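Alkaline phosphatase (Thermus thermophilus, PDB 7KWD) probably removes phosphate groups from phosphorylated compounds as a homodimeric alkaline phosphatase that binds zinc and magnesium. Local coordinates at residues Tyr326-Gly329 and Glu334-Gln337; Ser363-Ala368 and Ala380-Val385; Glu367-Arg370 and Gly374-Leu377; Val414-Asp417 and Asp422-Asn425. All blocks are in the same frame, centred on the assembly; numbering follows the deposited sequence.

Interaction 1 (Tyr326-Gly329 and Glu334-Gln337)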
# COMPACT_ATOMS: atom_id res chain seq x y z
N TYR A 326 -6.61 -6.27 -8.51
CA TYR A 326 -7.76 -5.38 -8.40
C TYR A 326 -9.06 -6.14 -8.67
O TYR A 326 -9.06 -7.23 -9.23
CB TYR A 326 -7.64 -4.17 -9.35
CG TYR A 326 -7.59 -4.53 -10.83
CD1 TYR A 326 -8.74 -4.88 -11.52
CD2 TYR A 326 -6.38 -4.47 -11.54
CE1 TYR A 326 -8.69 -5.21 -12.88
CE2 TYR A 326 -6.33 -4.79 -12.88
CZ TYR A 326 -7.49 -5.17 -13.55
OH TYR A 326 -7.40 -5.48 -14.89
N GLY A 327 -10.15 -5.50 -8.26
CA GLY A 327 -11.45 -6.15 -8.30
C GLY A 327 -11.87 -6.42 -9.73
O GLY A 327 -11.82 -5.53 -10.58
N ALA A 328 -12.31 -7.65 -9.99
CA ALA A 328 -12.64 -8.14 -11.32
C ALA A 328 -13.90 -9.01 -11.26
O ALA A 328 -14.03 -9.88 -10.39
CB ALA A 328 -11.48 -8.95 -11.89
N GLY A 329 -14.81 -8.78 -12.19
CA GLY A 329 -16.02 -9.57 -12.28
C GLY A 329 -17.16 -8.96 -11.49
O GLY A 329 -17.00 -7.97 -10.77
N GLU A 334 -14.45 -12.53 -9.25
CA GLU A 334 -13.45 -13.26 -10.02
C GLU A 334 -12.03 -12.75 -9.78
O GLU A 334 -11.12 -13.09 -10.54
CB GLU A 334 -13.78 -13.21 -11.53
CG GLU A 334 -15.14 -13.86 -11.93
CD GLU A 334 -15.22 -15.36 -11.65
OE1 GLU A 334 -14.16 -16.04 -11.68
OE2 GLU A 334 -16.34 -15.84 -11.37
N SER A 335 -11.81 -11.99 -8.71
CA SER A 335 -10.53 -11.29 -8.59
C SER A 335 -9.35 -12.23 -8.40
O SER A 335 -8.21 -11.87 -8.75
CB SER A 335 -10.59 -10.30 -7.42
OG SER A 335 -11.60 -9.32 -7.64
N SER A 336 -9.57 -13.43 -7.86
CA SER A 336 -8.45 -14.34 -7.66
C SER A 336 -7.92 -14.98 -8.95
O SER A 336 -6.84 -15.58 -8.91
CB SER A 336 -8.82 -15.46 -6.68
OG SER A 336 -9.18 -14.91 -5.42
N GLN A 337 -8.62 -14.84 -10.07
CA GLN A 337 -8.12 -15.42 -11.32
C GLN A 337 -6.75 -14.86 -11.68
O GLN A 337 -5.89 -15.59 -12.19
CB GLN A 337 -9.10 -15.14 -12.46
CG GLN A 337 -10.41 -15.91 -12.37
CD GLN A 337 -10.17 -17.39 -12.28
OE1 GLN A 337 -9.62 -18.00 -13.19
NE2 GLN A 337 -10.55 -17.98 -11.15

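Interaction 2 (Ser363-Ala368 and Ala380-Val385)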
# COMPACT_ATOMS: atom_id res chain seq x y z
N SER A 363 4.65 -10.89 -35.24
CA SER A 363 4.44 -12.31 -35.04
C SER A 363 5.40 -12.87 -34.00
O SER A 363 5.07 -13.83 -33.31
CB SER A 363 4.61 -13.02 -36.38
OG SER A 363 5.97 -13.34 -36.61
N GLN A 364 6.60 -12.29 -33.88
CA GLN A 364 7.56 -12.79 -32.91
C GLN A 364 7.19 -12.35 -31.49
O GLN A 364 7.27 -13.15 -30.55
CB GLN A 364 8.97 -12.32 -33.28
CG GLN A 364 9.37 -12.71 -34.71
CD GLN A 364 10.68 -12.09 -35.14
OE1 GLN A 364 10.79 -10.87 -35.27
NE2 GLN A 364 11.67 -12.94 -35.36
N VAL A 365 6.79 -11.09 -31.35
CA VAL A 365 6.19 -10.59 -30.10
C VAL A 365 5.09 -11.53 -29.64
O VAL A 365 5.12 -12.07 -28.52
CB VAL A 365 5.66 -9.16 -30.31
CG1 VAL A 365 4.70 -8.73 -29.18
CG2 VAL A 365 6.85 -8.19 -30.48
N LYS A 366 4.10 -11.74 -30.51
CA LYS A 366 2.96 -12.58 -30.17
C LYS A 366 3.42 -13.94 -29.67
O LYS A 366 2.89 -14.46 -28.69
CB LYS A 366 2.05 -12.69 -31.40
CG LYS A 366 0.78 -13.46 -31.20
CD LYS A 366 -0.23 -13.28 -32.37
CE LYS A 366 -0.23 -11.86 -32.96
NZ LYS A 366 -1.49 -11.50 -33.67
N GLU A 367 4.44 -14.51 -30.31
CA GLU A 367 4.91 -15.81 -29.85
C GLU A 367 5.59 -15.69 -28.49
O GLU A 367 5.45 -16.59 -27.65
CB GLU A 367 5.86 -16.42 -30.88
CG GLU A 367 6.58 -17.67 -30.43
CD GLU A 367 5.67 -18.79 -29.96
OE1 GLU A 367 4.43 -18.71 -30.15
OE2 GLU A 367 6.22 -19.76 -29.40
N ALA A 368 6.34 -14.60 -28.26
CA ALA A 368 7.02 -14.42 -26.98
C ALA A 368 6.02 -14.32 -25.83
O ALA A 368 6.17 -14.99 -24.80
CB ALA A 368 7.91 -13.18 -27.03
N ALA A 380 -3.36 -5.71 -32.76
CA ALA A 380 -3.07 -4.32 -32.41
C ALA A 380 -2.20 -4.23 -31.16
O ALA A 380 -1.51 -3.21 -30.96
CB ALA A 380 -4.36 -3.53 -32.19
N GLU A 381 -2.25 -5.24 -30.29
CA GLU A 381 -1.46 -5.21 -29.06
C GLU A 381 -0.01 -5.54 -29.37
O GLU A 381 0.90 -4.84 -28.92
CB GLU A 381 -2.06 -6.18 -28.04
CG GLU A 381 -3.48 -5.77 -27.56
CD GLU A 381 -4.15 -6.84 -26.73
OE1 GLU A 381 -3.91 -8.03 -27.01
OE2 GLU A 381 -4.93 -6.48 -25.80
N ALA A 382 0.22 -6.58 -30.18
CA ALA A 382 1.59 -6.89 -30.56
C ALA A 382 2.21 -5.73 -31.31
O ALA A 382 3.40 -5.42 -31.11
CB ALA A 382 1.64 -8.17 -31.39
N GLU A 383 1.42 -5.04 -32.15
CA GLU A 383 1.97 -3.92 -32.92
C GLU A 383 2.40 -2.80 -32.00
O GLU A 383 3.41 -2.13 -32.24
CB GLU A 383 0.98 -3.38 -33.95
CG GLU A 383 0.37 -4.45 -34.88
CD GLU A 383 1.17 -4.74 -36.16
OE1 GLU A 383 2.43 -4.86 -36.12
OE2 GLU A 383 0.52 -4.88 -37.22
N ARG A 384 1.63 -2.55 -30.93
CA ARG A 384 2.04 -1.54 -29.97
C ARG A 384 3.40 -1.88 -29.39
O ARG A 384 4.26 -1.00 -29.22
CB ARG A 384 1.01 -1.42 -28.86
CG ARG A 384 -0.27 -0.69 -29.23
CD ARG A 384 -1.06 -0.54 -27.94
NE ARG A 384 -2.50 -0.36 -28.09
CZ ARG A 384 -3.05 0.69 -28.67
NH1 ARG A 384 -2.27 1.64 -29.19
NH2 ARG A 384 -4.37 0.80 -28.73
N VAL A 385 3.61 -3.15 -29.06
CA VAL A 385 4.90 -3.57 -28.53
C VAL A 385 6.00 -3.33 -29.57
O VAL A 385 7.11 -2.90 -29.23
CB VAL A 385 4.85 -5.05 -28.11
CG1 VAL A 385 6.21 -5.52 -27.67
CG2 VAL A 385 3.83 -5.28 -26.98

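Interaction 3 (Glu367-Arg370 and Gly374-Leu377)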
# COMPACT_ATOMS: atom_id res chain seq x y z
N GLU A 367 4.44 -14.51 -30.31
CA GLU A 367 4.91 -15.81 -29.85
C GLU A 367 5.59 -15.69 -28.49
O GLU A 367 5.45 -16.59 -27.65
CB GLU A 367 5.86 -16.42 -30.88
CG GLU A 367 6.58 -17.67 -30.43
CD GLU A 367 5.67 -18.79 -29.96
OE1 GLU A 367 4.43 -18.71 -30.15
OE2 GLU A 367 6.22 -19.76 -29.40
N ALA A 368 6.34 -14.60 -28.26
CA ALA A 368 7.02 -14.42 -26.98
C ALA A 368 6.02 -14.32 -25.83
O ALA A 368 6.17 -14.99 -24.80
CB ALA A 368 7.91 -13.18 -27.03
N PHE A 369 4.97 -13.52 -26.01
CA PHE A 369 3.93 -13.44 -24.99
C PHE A 369 3.24 -14.78 -24.77
O PHE A 369 2.92 -15.14 -23.62
CB PHE A 369 2.91 -12.38 -25.39
CG PHE A 369 3.30 -11.00 -24.94
CD1 PHE A 369 4.25 -10.29 -25.64
CD2 PHE A 369 2.70 -10.42 -23.82
CE1 PHE A 369 4.61 -9.02 -25.23
CE2 PHE A 369 3.05 -9.15 -23.41
CZ PHE A 369 4.02 -8.45 -24.12
N ARG A 370 2.97 -15.53 -25.85
CA ARG A 370 2.39 -16.86 -25.71
C ARG A 370 3.30 -17.76 -24.89
O ARG A 370 2.86 -18.41 -23.93
CB ARG A 370 2.14 -17.47 -27.10
CG ARG A 370 1.11 -18.63 -27.17
CD ARG A 370 1.32 -19.52 -28.42
NE ARG A 370 2.68 -20.07 -28.47
CZ ARG A 370 3.13 -21.00 -27.63
NH1 ARG A 370 2.32 -21.49 -26.71
NH2 ARG A 370 4.39 -21.44 -27.70
N GLY A 374 1.96 -16.85 -21.24
CA GLY A 374 0.70 -17.54 -21.38
C GLY A 374 -0.43 -16.66 -21.90
O GLY A 374 -1.59 -16.87 -21.55
N VAL A 375 -0.10 -15.67 -22.72
CA VAL A 375 -1.03 -14.64 -23.17
C VAL A 375 -1.13 -14.70 -24.69
O VAL A 375 -0.11 -14.89 -25.37
CB VAL A 375 -0.56 -13.23 -22.72
CG1 VAL A 375 -1.23 -12.11 -23.53
CG2 VAL A 375 -0.82 -13.02 -21.23
N ASP A 376 -2.35 -14.53 -25.21
CA ASP A 376 -2.63 -14.54 -26.65
C ASP A 376 -2.98 -13.12 -27.05
O ASP A 376 -4.12 -12.68 -26.87
CB ASP A 376 -3.75 -15.52 -27.00
CG ASP A 376 -3.35 -16.97 -26.80
OD1 ASP A 376 -2.22 -17.34 -27.20
OD2 ASP A 376 -4.17 -17.74 -26.22
N LEU A 377 -2.00 -12.40 -27.56
CA LEU A 377 -2.18 -11.00 -27.92
C LEU A 377 -2.96 -10.84 -29.22
O LEU A 377 -2.81 -11.62 -30.16
CB LEU A 377 -0.81 -10.34 -28.08
CG LEU A 377 -0.08 -9.90 -26.81
CD1 LEU A 377 1.24 -9.24 -27.21
CD2 LEU A 377 -0.93 -8.96 -25.98

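Interaction 4 (Val414-Asp417 and Asp422-Asn425)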
# COMPACT_ATOMS: atom_id res chain seq x y z
N VAL A 414 -3.17 -6.34 -21.00
CA VAL A 414 -4.19 -5.99 -20.02
C VAL A 414 -5.37 -6.94 -20.15
O VAL A 414 -5.67 -7.47 -21.22
CB VAL A 414 -4.62 -4.53 -20.21
CG1 VAL A 414 -5.26 -4.34 -21.57
CG2 VAL A 414 -5.59 -4.06 -19.17
N GLN A 415 -6.02 -7.18 -19.02
CA GLN A 415 -7.32 -7.83 -18.96
C GLN A 415 -8.28 -7.22 -19.96
O GLN A 415 -8.43 -5.99 -20.05
CB GLN A 415 -7.89 -7.69 -17.54
CG GLN A 415 -9.16 -8.51 -17.24
CD GLN A 415 -9.91 -8.01 -16.01
OE1 GLN A 415 -9.35 -7.32 -15.14
NE2 GLN A 415 -11.20 -8.34 -15.92
N ARG A 416 -8.96 -8.09 -20.71
CA ARG A 416 -9.99 -7.68 -21.65
C ARG A 416 -11.38 -8.19 -21.27
O ARG A 416 -12.38 -7.53 -21.55
CB ARG A 416 -9.66 -8.19 -23.07
CG ARG A 416 -8.37 -7.69 -23.65
CD ARG A 416 -8.04 -8.47 -24.91
NE ARG A 416 -7.78 -9.87 -24.59
CZ ARG A 416 -7.66 -10.85 -25.49
NH1 ARG A 416 -7.77 -10.61 -26.79
NH2 ARG A 416 -7.41 -12.09 -25.07
N ASP A 417 -11.46 -9.35 -20.64
CA ASP A 417 -12.74 -9.98 -20.32
C ASP A 417 -13.18 -9.48 -18.95
O ASP A 417 -12.69 -9.95 -17.92
CB ASP A 417 -12.57 -11.50 -20.36
CG ASP A 417 -13.86 -12.25 -20.19
OD1 ASP A 417 -14.84 -11.70 -19.63
OD2 ASP A 417 -13.88 -13.41 -20.61
N ASP A 422 -9.18 -12.79 -18.37
CA ASP A 422 -8.45 -13.63 -19.31
C ASP A 422 -6.96 -13.43 -19.20
O ASP A 422 -6.19 -14.30 -19.63
CB ASP A 422 -8.90 -13.34 -20.75
CG ASP A 422 -8.76 -11.86 -21.14
OD1 ASP A 422 -9.01 -10.96 -20.30
OD2 ASP A 422 -8.41 -11.62 -22.32
N ARG A 423 -6.54 -12.29 -18.66
CA ARG A 423 -5.15 -11.99 -18.34
C ARG A 423 -5.15 -11.36 -16.96
O ARG A 423 -6.19 -10.89 -16.48
CB ARG A 423 -4.54 -11.07 -19.39
CG ARG A 423 -4.88 -11.50 -20.82
CD ARG A 423 -4.78 -10.29 -21.69
NE ARG A 423 -4.70 -10.63 -23.10
CZ ARG A 423 -4.65 -9.72 -24.06
NH1 ARG A 423 -4.71 -8.43 -23.73
NH2 ARG A 423 -4.57 -10.08 -25.33
N PRO A 424 -4.00 -11.34 -16.28
CA PRO A 424 -4.01 -10.96 -14.86
C PRO A 424 -4.64 -9.60 -14.63
O PRO A 424 -4.26 -8.61 -15.25
CB PRO A 424 -2.52 -10.96 -14.49
CG PRO A 424 -1.89 -11.95 -15.43
CD PRO A 424 -2.66 -11.76 -16.74
N ASN A 425 -5.63 -9.57 -13.72
CA ASN A 425 -6.20 -8.33 -13.19
C ASN A 425 -5.29 -7.69 -12.14
O ASN A 425 -5.69 -7.42 -11.00
CB ASN A 425 -7.59 -8.60 -12.62
CG ASN A 425 -7.63 -9.76 -11.66
OD1 ASN A 425 -7.21 -10.87 -11.99
ND2 ASN A 425 -8.12 -9.50 -10.45
O HOH W 1 -5.15 -6.00 -16.25

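Interaction 1 (Tyr326-Gly329 and Glu334-Gln337)
Ser-335 reaches across to the backbone of residues 326-329, and its short side chain can be followed outward from the chain. CB lies near two backbone atoms of that segment, 3.9 Å from Tyr-326 O and 4.1 Å from Ala-328 N. One bond further, OG passes 3.2 Å from Gly-327 CA and accepts a hydrogen bond from Ala-328 N at 3.0 Å, with an N-H...O angle of 150°. The torsion explains the reach: chi1 of -61° sets OG opposite the carbonyl carbon of its own residue, beside its own N. The hydroxyl has a second partner in the carbonyl of Tyr-332, to which it is the donor, so two bonds fix its rotation.

A second bond across the contact is backbone only, Glu-334 N to Ala-328 O at 2.9 Å. Its angle at hydrogen, 141°, is bent. The same carbonyl oxygen also lies 3.5 Å from Glu-334 CB, while the carboxylate of Glu-334 leads off from the contact. The chain turns through Ser-335 and Ser-336, and Gln-337 N bonds Glu-334 O at 3.1 Å.

Neighbours place the contact at the dimer interface. Ser-336 OG bonds Tyr-91 N of the second subunit, and Ser-335 packs on Ser-90 of that subunit.

The arrangement is that of a loop whose ends are tied by the Ala-328 to Glu-334 backbone bond, residues 329-333 lying between them; a type I beta turn, Glu-334 to Gln-337, then carries the loop that follows strand 310-325 into helix 337-340.

Interaction 2 (Ser363-Ala368 and Ala380-Val385)
Val-365 packs against Ala-382 and Val-385 where two helices cross steeply: the axes of the two short segments come within 8.7 Å, and their N-to-C directions are at 105°. The contact is apolar, with no hydrogen bond between the segments. Following helix 380-385 in order, Ala-382 is the first residue to touch. Its CB points at the facing helix and lies 3.8 Å from Val-365 CG1. The same methyl approaches Lys-366, at 4.4 Å from CE, so the lysine's aliphatic chain skirts the alanine before its NZ forms a salt bridge with Asp-379. The small side chain is consistent with the closeness of the backbones here, 5.9 Å between Lys-366 CA and Ala-382 CA.

One turn later comes Val-385, on the same face of its helix. Its CB is 3.8 Å from Val-365 CG1, and its CG1 is 3.9 Å from Val-365 CG2, so both methyls of Val-365 are used. Chi1 of Val-365, 165°, turns CG1 away from its own N and brings this methyl within reach of both Ala-382 and Val-385.

The surroundings extend the apolar layer. Leu-356 of helix 349-356 also touches Val-365, helix 406-412 covers Val-385 with Met-409 and Ala-412, and Leu-377, in the connection between the crossing helices 362-373 and 379-391, also rests on Val-365.

Interaction 3 (Glu367-Arg370 and Gly374-Leu377)
Val-375 N donates to Phe-369 O at 3.2 Å with a nearly straight N-H...O angle of 169°, though it comes from above the carbonyl plane; the bond turns the chain back on the last turns of helix 362-373. It lies at a helix C-terminus where Gly-374, the C' residue, is the first to leave helical geometry, with a positive phi of 66°. Gly-374 N gives only a weak bond to Arg-370 O, 3.2 Å. The stronger bond reaches six residues back, and the weak one four, so the pattern does not meet the Schellman definition.

Within the helix, Arg-370 grips Glu-367 side-on, through NE to OE1 at 2.8 Å and NH2 to OE2 at 3.0 Å. Both oxygens are met on their syn sides and lie close to the guanidinium plane, while the nitrogens sit some 20° out of the carboxylate plane, so the two groups are only roughly coplanar. Asp-376 does not join the salt bridge; its OD1 instead touches the aliphatic part of the arginine, 3.6 Å from Arg-370 CG.

Further out the packing is apolar. Val-375 CG1 approaches Phe-369 CD2 obliquely at 4.3 Å, and Met-352 and Met-413 also adjoin Phe-369. Leu-377 folds back over one ring face in a CH-pi contact: CD1 stands 3.6 Å from the Phe-369 ring centroid, displaced toward the rim on the CG side, with Phe-369 CG the closest ring atom at 3.5 Å.

Interaction 4 (Val414-Asp417 and Asp422-Asn425)
Arg-416 and Arg-423 lay their guanidinium groups flat on one another, centres 3.5 Å apart and planes at 11°. Each thereby has one face covered by the other, and its edge is used for a separate partner. At the edge of Arg-416 stands Asp-422 OD2, which takes bonds from Arg-416 NE at 2.9 Å and from Arg-416 NH2 at 3.0 Å, both to a single oxygen and both clearly bent. At the edge of Arg-423, NH1 donates to Val-414 O at 2.9 Å.

The other carboxylate oxygen is turned to the backbone. Asp-422 OD1 accepts from Arg-416 N at 2.9 Å through its syn lone pair, and from Asp-417 N at 3.0 Å, a donor standing 56° out of the carboxylate plane. Four N-H groups thus fix the acid, which chi1 of 56° directs toward the facing segment, CG lying between its own N and carbonyl carbon.

Further along, Gln-415 OE1 approaches Asn-425 CB at 3.3 Å, while its NE2 bonds Asp-417 O and its OE1 is bonded to Tyr-326 OH. One water links Gln-415 N with Pro-424 O.

Several acids probably offset the close pair of like charges: Asp-422 holds Arg-416, whose NH1 also meets Glu-378, and Glu-381 forms a salt bridge with Arg-423 NH2. These acids probably lower the cost of the arginine stack, and the result is a salt-bridge network that fastens this loop internally and to the start of helix 379-391.

Overall arrangement
Along the chain, interaction 1 closes first, interactions 2 and 3 follow from the shared helix 362-373, and interaction 4 comes last. Centres 2 and 3 are 8 Å apart, joined by Leu-377 packing on Val-365 and Ala-382. Centres 1 and 4 lie 9 Å apart, linked by Tyr-326 bonds to Gln-415 and Asn-425. Interaction 4 also meets 2 and 3 through Arg-423, which bonds Glu-381 and Asp-376 O, whereas interaction 1 touches neither. All belong to the alkaline phosphatase family region, away from the zinc and magnesium sites. Interactions 1 and 4 border the second subunit, so the series connects the dimer interface to a peripheral helical layer.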